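Local coordinates for protein putative serine phosphatase (Pseudomonas aeruginosa, PDB 6K4E) that probably removes phosphate from phosphothreonine or phosphoserine of a partner protein, as a magnesium-dependent PP2C-type phosphatase domain in the SiaABC pathway that controls biofilm formation, at residues 102-107 with 139-144; 69-74 with 95-100; 81-86 with 267-272. All blocks are in the same frame, centred on the assembly; numbering follows the deposited sequence.

Contact 1 of 3, residues 102-107 with 139-144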
loop_
_atom_site.group_PDB
_atom_site.type_symbol
_atom_site.label_atom_id
_atom_site.label_comp_id
_atom_site.label_asym_id
_atom_site.label_seq_id
_atom_site.Cartn_x
_atom_site.Cartn_y
_atom_site.Cartn_z
ATOM N N GLN B 102 -17.205 -17.718 0.786
ATOM C CA GLN B 102 -16.904 -19.133 0.616
ATOM C C GLN B 102 -18.224 -19.845 0.346
ATOM O O GLN B 102 -19.278 -19.224 0.447
ATOM C CB GLN B 102 -16.207 -19.707 1.858
ATOM C CG GLN B 102 -14.820 -19.131 2.125
ATOM C CD GLN B 102 -13.744 -19.489 1.108
ATOM O OE1 GLN B 102 -12.715 -18.834 1.059
ATOM N NE2 GLN B 102 -13.919 -20.535 0.275
ATOM N N ALA B 103 -18.193 -21.126 0.005
ATOM C CA ALA B 103 -19.433 -21.863 -0.251
ATOM C C ALA B 103 -20.243 -22.094 1.046
ATOM O O ALA B 103 -21.477 -22.010 1.034
ATOM C CB ALA B 103 -19.105 -23.198 -0.903
ATOM N N ASP B 104 -19.523 -22.337 2.160
ATOM C CA ASP B 104 -20.046 -22.672 3.478
ATOM C C ASP B 104 -20.244 -21.483 4.435
ATOM O O ASP B 104 -20.785 -21.675 5.517
ATOM C CB ASP B 104 -19.147 -23.740 4.126
ATOM C CG ASP B 104 -17.723 -23.309 4.391
ATOM O OD1 ASP B 104 -17.138 -22.605 3.525
ATOM O OD2 ASP B 104 -17.161 -23.730 5.426
ATOM N N GLY B 105 -19.831 -20.285 4.020
ATOM C CA GLY B 105 -19.952 -19.071 4.806
ATOM C C GLY B 105 -19.100 -17.942 4.271
ATOM O O GLY B 105 -18.728 -17.953 3.102
ATOM N N TYR B 106 -18.773 -16.947 5.111
ATOM C CA TYR B 106 -17.957 -15.835 4.625
ATOM C C TYR B 106 -17.114 -15.212 5.683
ATOM O O TYR B 106 -17.453 -15.251 6.889
ATOM C CB TYR B 106 -18.821 -14.757 3.925
ATOM C CG TYR B 106 -19.970 -14.234 4.757
ATOM C CD1 TYR B 106 -19.824 -13.106 5.554
ATOM C CD2 TYR B 106 -21.225 -14.840 4.706
ATOM C CE1 TYR B 106 -20.893 -12.613 6.312
ATOM C CE2 TYR B 106 -22.284 -14.378 5.480
ATOM C CZ TYR B 106 -22.122 -13.247 6.259
ATOM O OH TYR B 106 -23.182 -12.794 7.019
ATOM N N LEU B 107 -16.043 -14.559 5.214
ATOM C CA LEU B 107 -15.142 -13.804 6.061
ATOM C C LEU B 107 -15.473 -12.357 5.849
ATOM O O LEU B 107 -15.576 -11.921 4.724
ATOM C CB LEU B 107 -13.677 -14.077 5.709
ATOM C CG LEU B 107 -12.635 -13.269 6.499
ATOM C CD1 LEU B 107 -12.491 -13.781 7.965
ATOM C CD2 LEU B 107 -11.334 -13.318 5.813
ATOM N N GLY B 139 -6.247 -19.753 5.444
ATOM C CA GLY B 139 -7.654 -19.921 5.101
ATOM C C GLY B 139 -8.471 -18.751 5.607
ATOM O O GLY B 139 -7.944 -17.886 6.312
ATOM N N SER B 140 -9.761 -18.715 5.254
ATOM C CA SER B 140 -10.632 -17.608 5.618
ATOM C C SER B 140 -11.550 -17.910 6.815
ATOM O O SER B 140 -12.362 -17.070 7.206
ATOM C CB SER B 140 -11.440 -17.187 4.397
ATOM O OG SER B 140 -12.153 -18.306 3.895
ATOM N N ARG B 141 -11.352 -19.072 7.448
ATOM C CA ARG B 141 -12.192 -19.586 8.525
ATOM C C ARG B 141 -11.634 -19.415 9.943
ATOM O O ARG B 141 -12.357 -19.673 10.909
ATOM C CB ARG B 141 -12.523 -21.065 8.240
ATOM C CG ARG B 141 -13.116 -21.203 6.835
ATOM C CD ARG B 141 -13.645 -22.579 6.460
ATOM N NE ARG B 141 -14.327 -22.521 5.161
ATOM C CZ ARG B 141 -13.712 -22.616 3.982
ATOM N NH1 ARG B 141 -12.391 -22.778 3.922
ATOM N NH2 ARG B 141 -14.411 -22.547 2.856
ATOM N N ASP B 142 -10.410 -18.904 10.083
ATOM C CA ASP B 142 -9.823 -18.752 11.399
ATOM C C ASP B 142 -9.404 -17.292 11.597
ATOM O O ASP B 142 -8.252 -16.966 11.297
ATOM C CB ASP B 142 -8.639 -19.745 11.532
ATOM C CG ASP B 142 -8.022 -19.927 12.910
ATOM O OD1 ASP B 142 -8.204 -19.036 13.771
ATOM O OD2 ASP B 142 -7.272 -20.908 13.094
ATOM N N PRO B 143 -10.311 -16.409 12.119
ATOM C CA PRO B 143 -9.963 -14.983 12.285
ATOM C C PRO B 143 -8.704 -14.703 13.110
ATOM O O PRO B 143 -7.902 -13.871 12.709
ATOM C CB PRO B 143 -11.230 -14.386 12.915
ATOM C CG PRO B 143 -12.316 -15.267 12.434
ATOM C CD PRO B 143 -11.722 -16.642 12.491
ATOM N N ALA B 144 -8.502 -15.412 14.223
ATOM C CA ALA B 144 -7.303 -15.256 15.062
ATOM C C ALA B 144 -6.028 -15.589 14.302
ATOM O O ALA B 144 -5.064 -14.844 14.453
ATOM C CB ALA B 144 -7.401 -16.089 16.326
#
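D104 OD1 lies at the edge of the R141 guanidinium, the carboxylate and guanidinium planes turned 40° apart, while the terminal amide of Q102 approaches the same guanidinium obliquely. R141 grips D104 side-on with two nitrogens: NH2 donates to OD1 over 2.8 Å, with that oxygen close to the guanidinium plane, and NE donates to OD2 over 3.1 Å, using the syn lone pair of this oxygen. The second bond is the more bent, its N-H...O angle being 137°, because OD2 is tilted from the plane of the donor. A weak bond from NE to OD1 accompanies the pair, and together they make a salt bridge that restrains the rotation of both groups. Although the CB of R141 points away from the 102-107 turn, the chain runs extended from CG to NE and brings the guanidinium back to D104. The turn itself is the beta-hairpin connection between strands 95-101 and 105-113, where Q102 N bonds to G105 O. It meets the link between helices 117-138 and 143-157, which pack on one face of this sheet in the PP2C fold. W177 on the neighbouring strand 171-179 touches Q102, D104 and R141. Deeper in, L107 CD1 lies 3.4 Å from S140 O, and its CB is 4.0 Å from S140 CB. With CG anti to the backbone N (chi1 177°), the leucine branch lies alongside the S140 backbone, and I135 of helix 117-138 packs against both residues.

Contact 2 of 3, residues 69-74 with 95-100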
loop_
_atom_site.group_PDB
_atom_site.type_symbol
_atom_site.label_atom_id
_atom_site.label_comp_id
_atom_site.label_asym_id
_atom_site.label_seq_id
_atom_site.Cartn_x
_atom_site.Cartn_y
_atom_site.Cartn_z
ATOM N N LEU B 69 -11.642 -2.003 -2.079
ATOM C CA LEU B 69 -12.804 -2.302 -1.229
ATOM C C LEU B 69 -13.717 -3.374 -1.845
ATOM O O LEU B 69 -13.915 -3.344 -3.048
ATOM C CB LEU B 69 -13.600 -1.037 -0.858
ATOM C CG LEU B 69 -12.787 0.144 -0.268
ATOM C CD1 LEU B 69 -13.627 1.401 -0.217
ATOM C CD2 LEU B 69 -12.177 -0.189 1.088
ATOM N N PRO B 70 -14.270 -4.335 -1.045
ATOM C CA PRO B 70 -15.096 -5.421 -1.633
ATOM C C PRO B 70 -16.591 -5.130 -1.847
ATOM O O PRO B 70 -17.401 -6.046 -1.792
ATOM C CB PRO B 70 -14.888 -6.564 -0.635
ATOM C CG PRO B 70 -14.771 -5.858 0.684
ATOM C CD PRO B 70 -14.054 -4.559 0.405
ATOM N N ASP B 71 -16.951 -3.875 -2.147
ATOM C CA ASP B 71 -18.329 -3.396 -2.409
ATOM C C ASP B 71 -19.194 -4.261 -3.313
ATOM O O ASP B 71 -20.324 -4.585 -2.952
ATOM C CB ASP B 71 -18.259 -1.989 -3.024
ATOM C CG ASP B 71 -17.748 -0.981 -2.038
ATOM O OD1 ASP B 71 -17.435 -1.382 -0.903
ATOM O OD2 ASP B 71 -17.678 0.215 -2.396
ATOM N N ARG B 72 -18.678 -4.559 -4.514
ATOM C CA ARG B 72 -19.321 -5.325 -5.574
ATOM C C ARG B 72 -19.667 -6.732 -5.106
ATOM O O ARG B 72 -20.790 -7.182 -5.308
ATOM C CB ARG B 72 -18.422 -5.363 -6.826
ATOM C CG ARG B 72 -19.034 -6.089 -8.030
ATOM C CD ARG B 72 -17.991 -6.685 -8.967
ATOM N NE ARG B 72 -18.613 -7.514 -10.006
ATOM C CZ ARG B 72 -18.765 -7.151 -11.278
ATOM N NH1 ARG B 72 -18.310 -5.977 -11.699
ATOM N NH2 ARG B 72 -19.353 -7.968 -12.143
ATOM N N GLN B 73 -18.688 -7.418 -4.510
ATOM C CA GLN B 73 -18.771 -8.769 -3.978
ATOM C C GLN B 73 -19.784 -8.808 -2.831
ATOM O O GLN B 73 -20.666 -9.678 -2.830
ATOM C CB GLN B 73 -17.380 -9.250 -3.538
ATOM C CG GLN B 73 -16.336 -9.181 -4.654
ATOM C CD GLN B 73 -15.466 -7.925 -4.571
ATOM O OE1 GLN B 73 -15.878 -6.804 -4.933
ATOM N NE2 GLN B 73 -14.222 -8.090 -4.111
ATOM N N LEU B 74 -19.729 -7.812 -1.927
ATOM C CA LEU B 74 -20.690 -7.685 -0.828
ATOM C C LEU B 74 -22.136 -7.552 -1.348
ATOM O O LEU B 74 -23.013 -8.253 -0.858
ATOM C CB LEU B 74 -20.328 -6.505 0.111
ATOM C CG LEU B 74 -19.260 -6.768 1.174
ATOM C CD1 LEU B 74 -18.658 -5.461 1.681
ATOM C CD2 LEU B 74 -19.847 -7.568 2.333
ATOM N N ASP B 95 -8.979 3.706 7.277
ATOM C CA ASP B 95 -9.965 2.669 7.526
ATOM C C ASP B 95 -10.302 1.959 6.253
ATOM O O ASP B 95 -10.499 2.610 5.209
ATOM C CB ASP B 95 -11.278 3.311 8.017
ATOM C CG ASP B 95 -11.491 3.551 9.502
ATOM O OD1 ASP B 95 -10.488 3.669 10.241
ATOM O OD2 ASP B 95 -12.656 3.765 9.899
ATOM N N PHE B 96 -10.504 0.649 6.357
ATOM C CA PHE B 96 -10.991 -0.146 5.227
ATOM C C PHE B 96 -11.710 -1.382 5.746
ATOM O O PHE B 96 -11.910 -1.526 6.946
ATOM C CB PHE B 96 -9.903 -0.443 4.151
ATOM C CG PHE B 96 -8.892 -1.519 4.484
ATOM C CD1 PHE B 96 -7.888 -1.286 5.415
ATOM C CD2 PHE B 96 -8.945 -2.766 3.862
ATOM C CE1 PHE B 96 -6.937 -2.274 5.700
ATOM C CE2 PHE B 96 -8.027 -3.776 4.196
ATOM C CZ PHE B 96 -7.022 -3.520 5.091
ATOM N N TYR B 97 -12.182 -2.215 4.851
ATOM C CA TYR B 97 -12.934 -3.400 5.217
ATOM C C TYR B 97 -12.651 -4.494 4.217
ATOM O O TYR B 97 -12.217 -4.229 3.084
ATOM C CB TYR B 97 -14.436 -3.107 5.306
ATOM C CG TYR B 97 -15.002 -2.321 4.145
ATOM C CD1 TYR B 97 -14.881 -0.937 4.095
ATOM C CD2 TYR B 97 -15.756 -2.947 3.152
ATOM C CE1 TYR B 97 -15.446 -0.196 3.057
ATOM C CE2 TYR B 97 -16.328 -2.213 2.106
ATOM C CZ TYR B 97 -16.157 -0.841 2.061
ATOM O OH TYR B 97 -16.726 -0.075 1.087
ATOM N N VAL B 98 -12.831 -5.723 4.674
ATOM C CA VAL B 98 -12.540 -6.898 3.872
ATOM C C VAL B 98 -13.788 -7.765 3.810
ATOM O O VAL B 98 -14.686 -7.643 4.636
ATOM C CB VAL B 98 -11.299 -7.674 4.433
ATOM C CG1 VAL B 98 -10.015 -6.863 4.258
ATOM C CG2 VAL B 98 -11.476 -8.073 5.906
ATOM N N TYR B 99 -13.817 -8.656 2.853
ATOM C CA TYR B 99 -14.902 -9.607 2.661
ATOM C C TYR B 99 -14.373 -10.678 1.738
ATOM O O TYR B 99 -13.692 -10.362 0.767
ATOM C CB TYR B 99 -16.115 -8.938 2.001
ATOM C CG TYR B 99 -17.205 -9.933 1.675
ATOM C CD1 TYR B 99 -17.938 -10.553 2.688
ATOM C CD2 TYR B 99 -17.528 -10.235 0.361
ATOM C CE1 TYR B 99 -18.945 -11.466 2.397
ATOM C CE2 TYR B 99 -18.537 -11.149 0.060
ATOM C CZ TYR B 99 -19.244 -11.760 1.086
ATOM O OH TYR B 99 -20.233 -12.667 0.832
ATOM N N ARG B 100 -14.665 -11.937 2.057
ATOM C CA ARG B 100 -14.289 -13.108 1.273
ATOM C C ARG B 100 -15.399 -14.165 1.387
ATOM O O ARG B 100 -15.546 -14.792 2.435
ATOM C CB ARG B 100 -12.936 -13.657 1.756
ATOM C CG ARG B 100 -12.440 -14.903 0.991
ATOM C CD ARG B 100 -11.983 -14.599 -0.434
ATOM N NE ARG B 100 -10.792 -13.741 -0.439
ATOM C CZ ARG B 100 -9.542 -14.165 -0.559
ATOM N NH1 ARG B 100 -9.286 -15.451 -0.762
ATOM N NH2 ARG B 100 -8.539 -13.310 -0.470
HETATM O O HOH W 1 -17.437 2.223 -0.099
#
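L69 lays its CD2 methyl over one face of the Y97 ring, 4.2 Å from the ring centroid and 26° off the normal, a CH-pi contact. The same methyl reaches F96 CB, so this one branch spans two successive strand residues, while CD1 lies near the phenol oxygen. P70 follows at the N-cap position of helix 71-77. Its ring fills the step between the two tyrosines: CD sits 3.3 Å from Y97 O and also touches the Y97 ring obliquely, whereas CG packs 3.6 Å from Y99 CB. D71 then crosses the Y97 side chain at about a right angle and places OD1 at the ring edge, in its plane. Y97 OH donates to this oxygen in a very short hydrogen bond of 2.5 Å, with the carboxylate only 14° from coplanar with the ring. A water donates both to D71 OD2 and to Y97 OH, bridging the two groups, so that the phenol oxygen has two polar partners. The Y97 ring gets there with CG between its backbone N and carbonyl carbon (chi1 47°), which turns the phenol toward the helix start. At Q73 the backbone O lies obliquely to the Y99 ring. One residue on, L74 sets CD2 over a Y99 face, 3.8 Å from the centroid, and sends CD1 to the edge of Y97. Y99 OH bonds to T77 further along the same helix. Short helix 71-77 thus packs on edge strand 95-101, on the inner face of one of the two antiparallel sheets that form the beta sandwich of the PP2C fold.

Contact 3 of 3, residues 81-86 with 267-272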
loop_
_atom_site.group_PDB
_atom_site.type_symbol
_atom_site.label_atom_id
_atom_site.label_comp_id
_atom_site.label_asym_id
_atom_site.label_seq_id
_atom_site.Cartn_x
_atom_site.Cartn_y
_atom_site.Cartn_z
ATOM N N HIS B 81 -28.615 -8.195 3.059
ATOM C CA HIS B 81 -28.249 -8.784 4.337
ATOM C C HIS B 81 -26.886 -8.259 4.777
ATOM O O HIS B 81 -26.149 -8.921 5.514
ATOM C CB HIS B 81 -28.366 -10.303 4.306
ATOM C CG HIS B 81 -29.760 -10.763 4.577
ATOM N ND1 HIS B 81 -30.090 -11.409 5.760
ATOM C CD2 HIS B 81 -30.882 -10.600 3.836
ATOM C CE1 HIS B 81 -31.391 -11.644 5.686
ATOM N NE2 HIS B 81 -31.914 -11.174 4.549
ATOM N N HIS B 82 -26.554 -7.037 4.277
ATOM C CA HIS B 82 -25.383 -6.263 4.656
ATOM C C HIS B 82 -25.647 -4.788 4.417
ATOM O O HIS B 82 -26.523 -4.443 3.622
ATOM C CB HIS B 82 -24.108 -6.717 3.879
ATOM C CG HIS B 82 -23.715 -5.818 2.750
ATOM N ND1 HIS B 82 -24.417 -5.820 1.545
ATOM C CD2 HIS B 82 -22.723 -4.894 2.683
ATOM C CE1 HIS B 82 -23.852 -4.878 0.803
ATOM N NE2 HIS B 82 -22.831 -4.290 1.442
ATOM N N PHE B 83 -24.821 -3.920 5.042
ATOM C CA PHE B 83 -24.771 -2.494 4.753
ATOM C C PHE B 83 -23.374 -1.999 5.046
ATOM O O PHE B 83 -22.679 -2.592 5.870
ATOM C CB PHE B 83 -25.868 -1.659 5.428
ATOM C CG PHE B 83 -25.693 -1.291 6.888
ATOM C CD1 PHE B 83 -24.700 -0.385 7.283
ATOM C CD2 PHE B 83 -26.603 -1.734 7.844
ATOM C CE1 PHE B 83 -24.570 -0.011 8.612
ATOM C CE2 PHE B 83 -26.485 -1.336 9.174
ATOM C CZ PHE B 83 -25.471 -0.482 9.550
ATOM N N ILE B 84 -22.935 -0.965 4.314
ATOM C CA ILE B 84 -21.609 -0.382 4.479
ATOM C C ILE B 84 -21.724 1.088 4.702
ATOM O O ILE B 84 -22.455 1.780 3.991
ATOM C CB ILE B 84 -20.624 -0.744 3.311
ATOM C CG1 ILE B 84 -19.223 -0.141 3.534
ATOM C CG2 ILE B 84 -21.150 -0.408 1.944
ATOM C CD1 ILE B 84 -18.505 -0.628 4.838
ATOM N N LEU B 85 -21.043 1.553 5.709
ATOM C CA LEU B 85 -20.942 2.976 6.017
ATOM C C LEU B 85 -19.437 3.243 5.973
ATOM O O LEU B 85 -18.693 2.665 6.763
ATOM C CB LEU B 85 -21.524 3.268 7.415
ATOM C CG LEU B 85 -22.073 4.681 7.678
ATOM C CD1 LEU B 85 -22.649 4.783 9.096
ATOM C CD2 LEU B 85 -20.992 5.774 7.488
ATOM N N TRP B 86 -18.969 4.010 4.992
ATOM C CA TRP B 86 -17.529 4.238 4.885
ATOM C C TRP B 86 -17.283 5.674 4.539
ATOM O O TRP B 86 -17.555 6.071 3.419
ATOM C CB TRP B 86 -16.902 3.305 3.839
ATOM C CG TRP B 86 -15.409 3.424 3.742
ATOM C CD1 TRP B 86 -14.484 2.938 4.617
ATOM C CD2 TRP B 86 -14.674 4.069 2.692
ATOM N NE1 TRP B 86 -13.208 3.241 4.176
ATOM C CE2 TRP B 86 -13.296 3.909 2.982
ATOM C CE3 TRP B 86 -15.040 4.731 1.508
ATOM C CZ2 TRP B 86 -12.294 4.371 2.120
ATOM C CZ3 TRP B 86 -14.045 5.219 0.675
ATOM C CH2 TRP B 86 -12.692 5.040 0.987
ATOM N N GLN B 267 -34.728 -3.916 11.806
ATOM C CA GLN B 267 -35.114 -3.217 10.572
ATOM C C GLN B 267 -34.313 -3.652 9.324
ATOM O O GLN B 267 -33.154 -4.083 9.469
ATOM C CB GLN B 267 -34.970 -1.692 10.765
ATOM C CG GLN B 267 -35.870 -1.055 11.869
ATOM C CD GLN B 267 -37.298 -1.476 11.759
ATOM O OE1 GLN B 267 -38.060 -1.023 10.896
ATOM N NE2 GLN B 267 -37.664 -2.415 12.584
ATOM N N PRO B 268 -34.866 -3.475 8.081
ATOM C CA PRO B 268 -34.060 -3.789 6.882
ATOM C C PRO B 268 -32.752 -2.998 6.931
ATOM O O PRO B 268 -32.768 -1.831 7.311
ATOM C CB PRO B 268 -34.959 -3.331 5.742
ATOM C CG PRO B 268 -36.362 -3.477 6.312
ATOM C CD PRO B 268 -36.217 -2.988 7.704
ATOM N N LEU B 269 -31.607 -3.650 6.611
ATOM C CA LEU B 269 -30.267 -3.055 6.701
ATOM C C LEU B 269 -30.096 -1.788 5.834
ATOM O O LEU B 269 -29.468 -0.843 6.331
ATOM C CB LEU B 269 -29.158 -4.088 6.458
ATOM C CG LEU B 269 -28.731 -4.858 7.724
ATOM C CD1 LEU B 269 -29.765 -5.895 8.132
ATOM C CD2 LEU B 269 -27.408 -5.531 7.544
ATOM N N PRO B 270 -30.723 -1.649 4.634
ATOM C CA PRO B 270 -30.611 -0.369 3.902
ATOM C C PRO B 270 -31.256 0.776 4.696
ATOM O O PRO B 270 -30.758 1.892 4.639
ATOM C CB PRO B 270 -31.386 -0.626 2.610
ATOM C CG PRO B 270 -31.365 -2.081 2.453
ATOM C CD PRO B 270 -31.509 -2.613 3.847
ATOM N N GLU B 271 -32.309 0.472 5.494
ATOM C CA GLU B 271 -32.962 1.462 6.343
ATOM C C GLU B 271 -32.131 1.801 7.561
ATOM O O GLU B 271 -32.111 2.969 7.967
ATOM C CB GLU B 271 -34.376 1.025 6.712
ATOM C CG GLU B 271 -35.282 0.878 5.493
ATOM C CD GLU B 271 -36.629 0.235 5.791
ATOM O OE1 GLU B 271 -37.049 0.231 6.971
ATOM O OE2 GLU B 271 -37.287 -0.232 4.837
ATOM N N GLN B 272 -31.437 0.781 8.152
ATOM C CA GLN B 272 -30.560 0.959 9.308
ATOM C C GLN B 272 -29.427 1.884 8.964
ATOM O O GLN B 272 -29.191 2.835 9.688
ATOM C CB GLN B 272 -30.005 -0.373 9.798
ATOM C CG GLN B 272 -31.049 -1.328 10.356
ATOM C CD GLN B 272 -30.328 -2.445 11.083
ATOM O OE1 GLN B 272 -29.334 -2.211 11.767
ATOM N NE2 GLN B 272 -30.806 -3.670 10.957
#
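F83 and L269 cross at about a right angle, the phenylalanine reaching from strand 82-87 to the first turn of helix 269-284. L269 CB lies in the plane of the F83 ring, at its edge, 3.7 Å from CD2. The same ring carbon is 3.4 Å from L269 O, which stands oblique to the ring, so one corner of the aromatic meets both the side chain and the backbone of this residue. F83 CG lies between the backbone N and the carbonyl carbon (chi1 79°), and from there the ring projects past L269 toward Q272. Q272 also crosses F83 at about a right angle, its amide plane 72° from that of the ring; its CB is 3.7 Å from F83 CE2, and OE1 lies at the ring edge. The leucine branches the other way: L269 CD2 reaches back over the strand backbone, 3.6 Å from H82 CA and 3.9 Å from H81 C. F276, one turn beyond Q272, meets the F83 ring with planes at about 80°, while I295 and S297 of adjacent strand 293-300 and Y234 of strand 231-236 also touch F83. The contact therefore seats the start of helix 269-284 on the outer face of the sheet containing strands 82-87, 293-300 and 231-236, as in the layered alpha-beta-beta-alpha PP2C fold. Q272 NE2 donates to Q267 O over 2.8 Å in a nearly straight bond, which ties the amide back to the residue before the N-cap, and Q272 OE1 pairs with Y234 OH. With both ends of the buried amide bonded in this way and no hydrogen bond running between the two segments, their cohesion comes chiefly from apolar packing.

In the fold
Contacts 1 and 2 lie in series along the chain and meet in one sheet: their centres are 14 Å apart, and L107 O is 2.8 Å from R100 N where strands 95-101 and 105-113 pair. Contact 3, also centred 14 Å from contact 2, belongs to the other sheet; D95 O and W86 NE1, 3.0 Å apart, join the two, and Y97 packs on I84 and W86. Contacts 1 and 3 do not touch, with centres 22 Å apart. Contact 2 comes nearest the metal site, the F96 side chain being about 9 Å from a bound magnesium ion. D112, D238 and D291 ligate magnesium, and D95 touches D112.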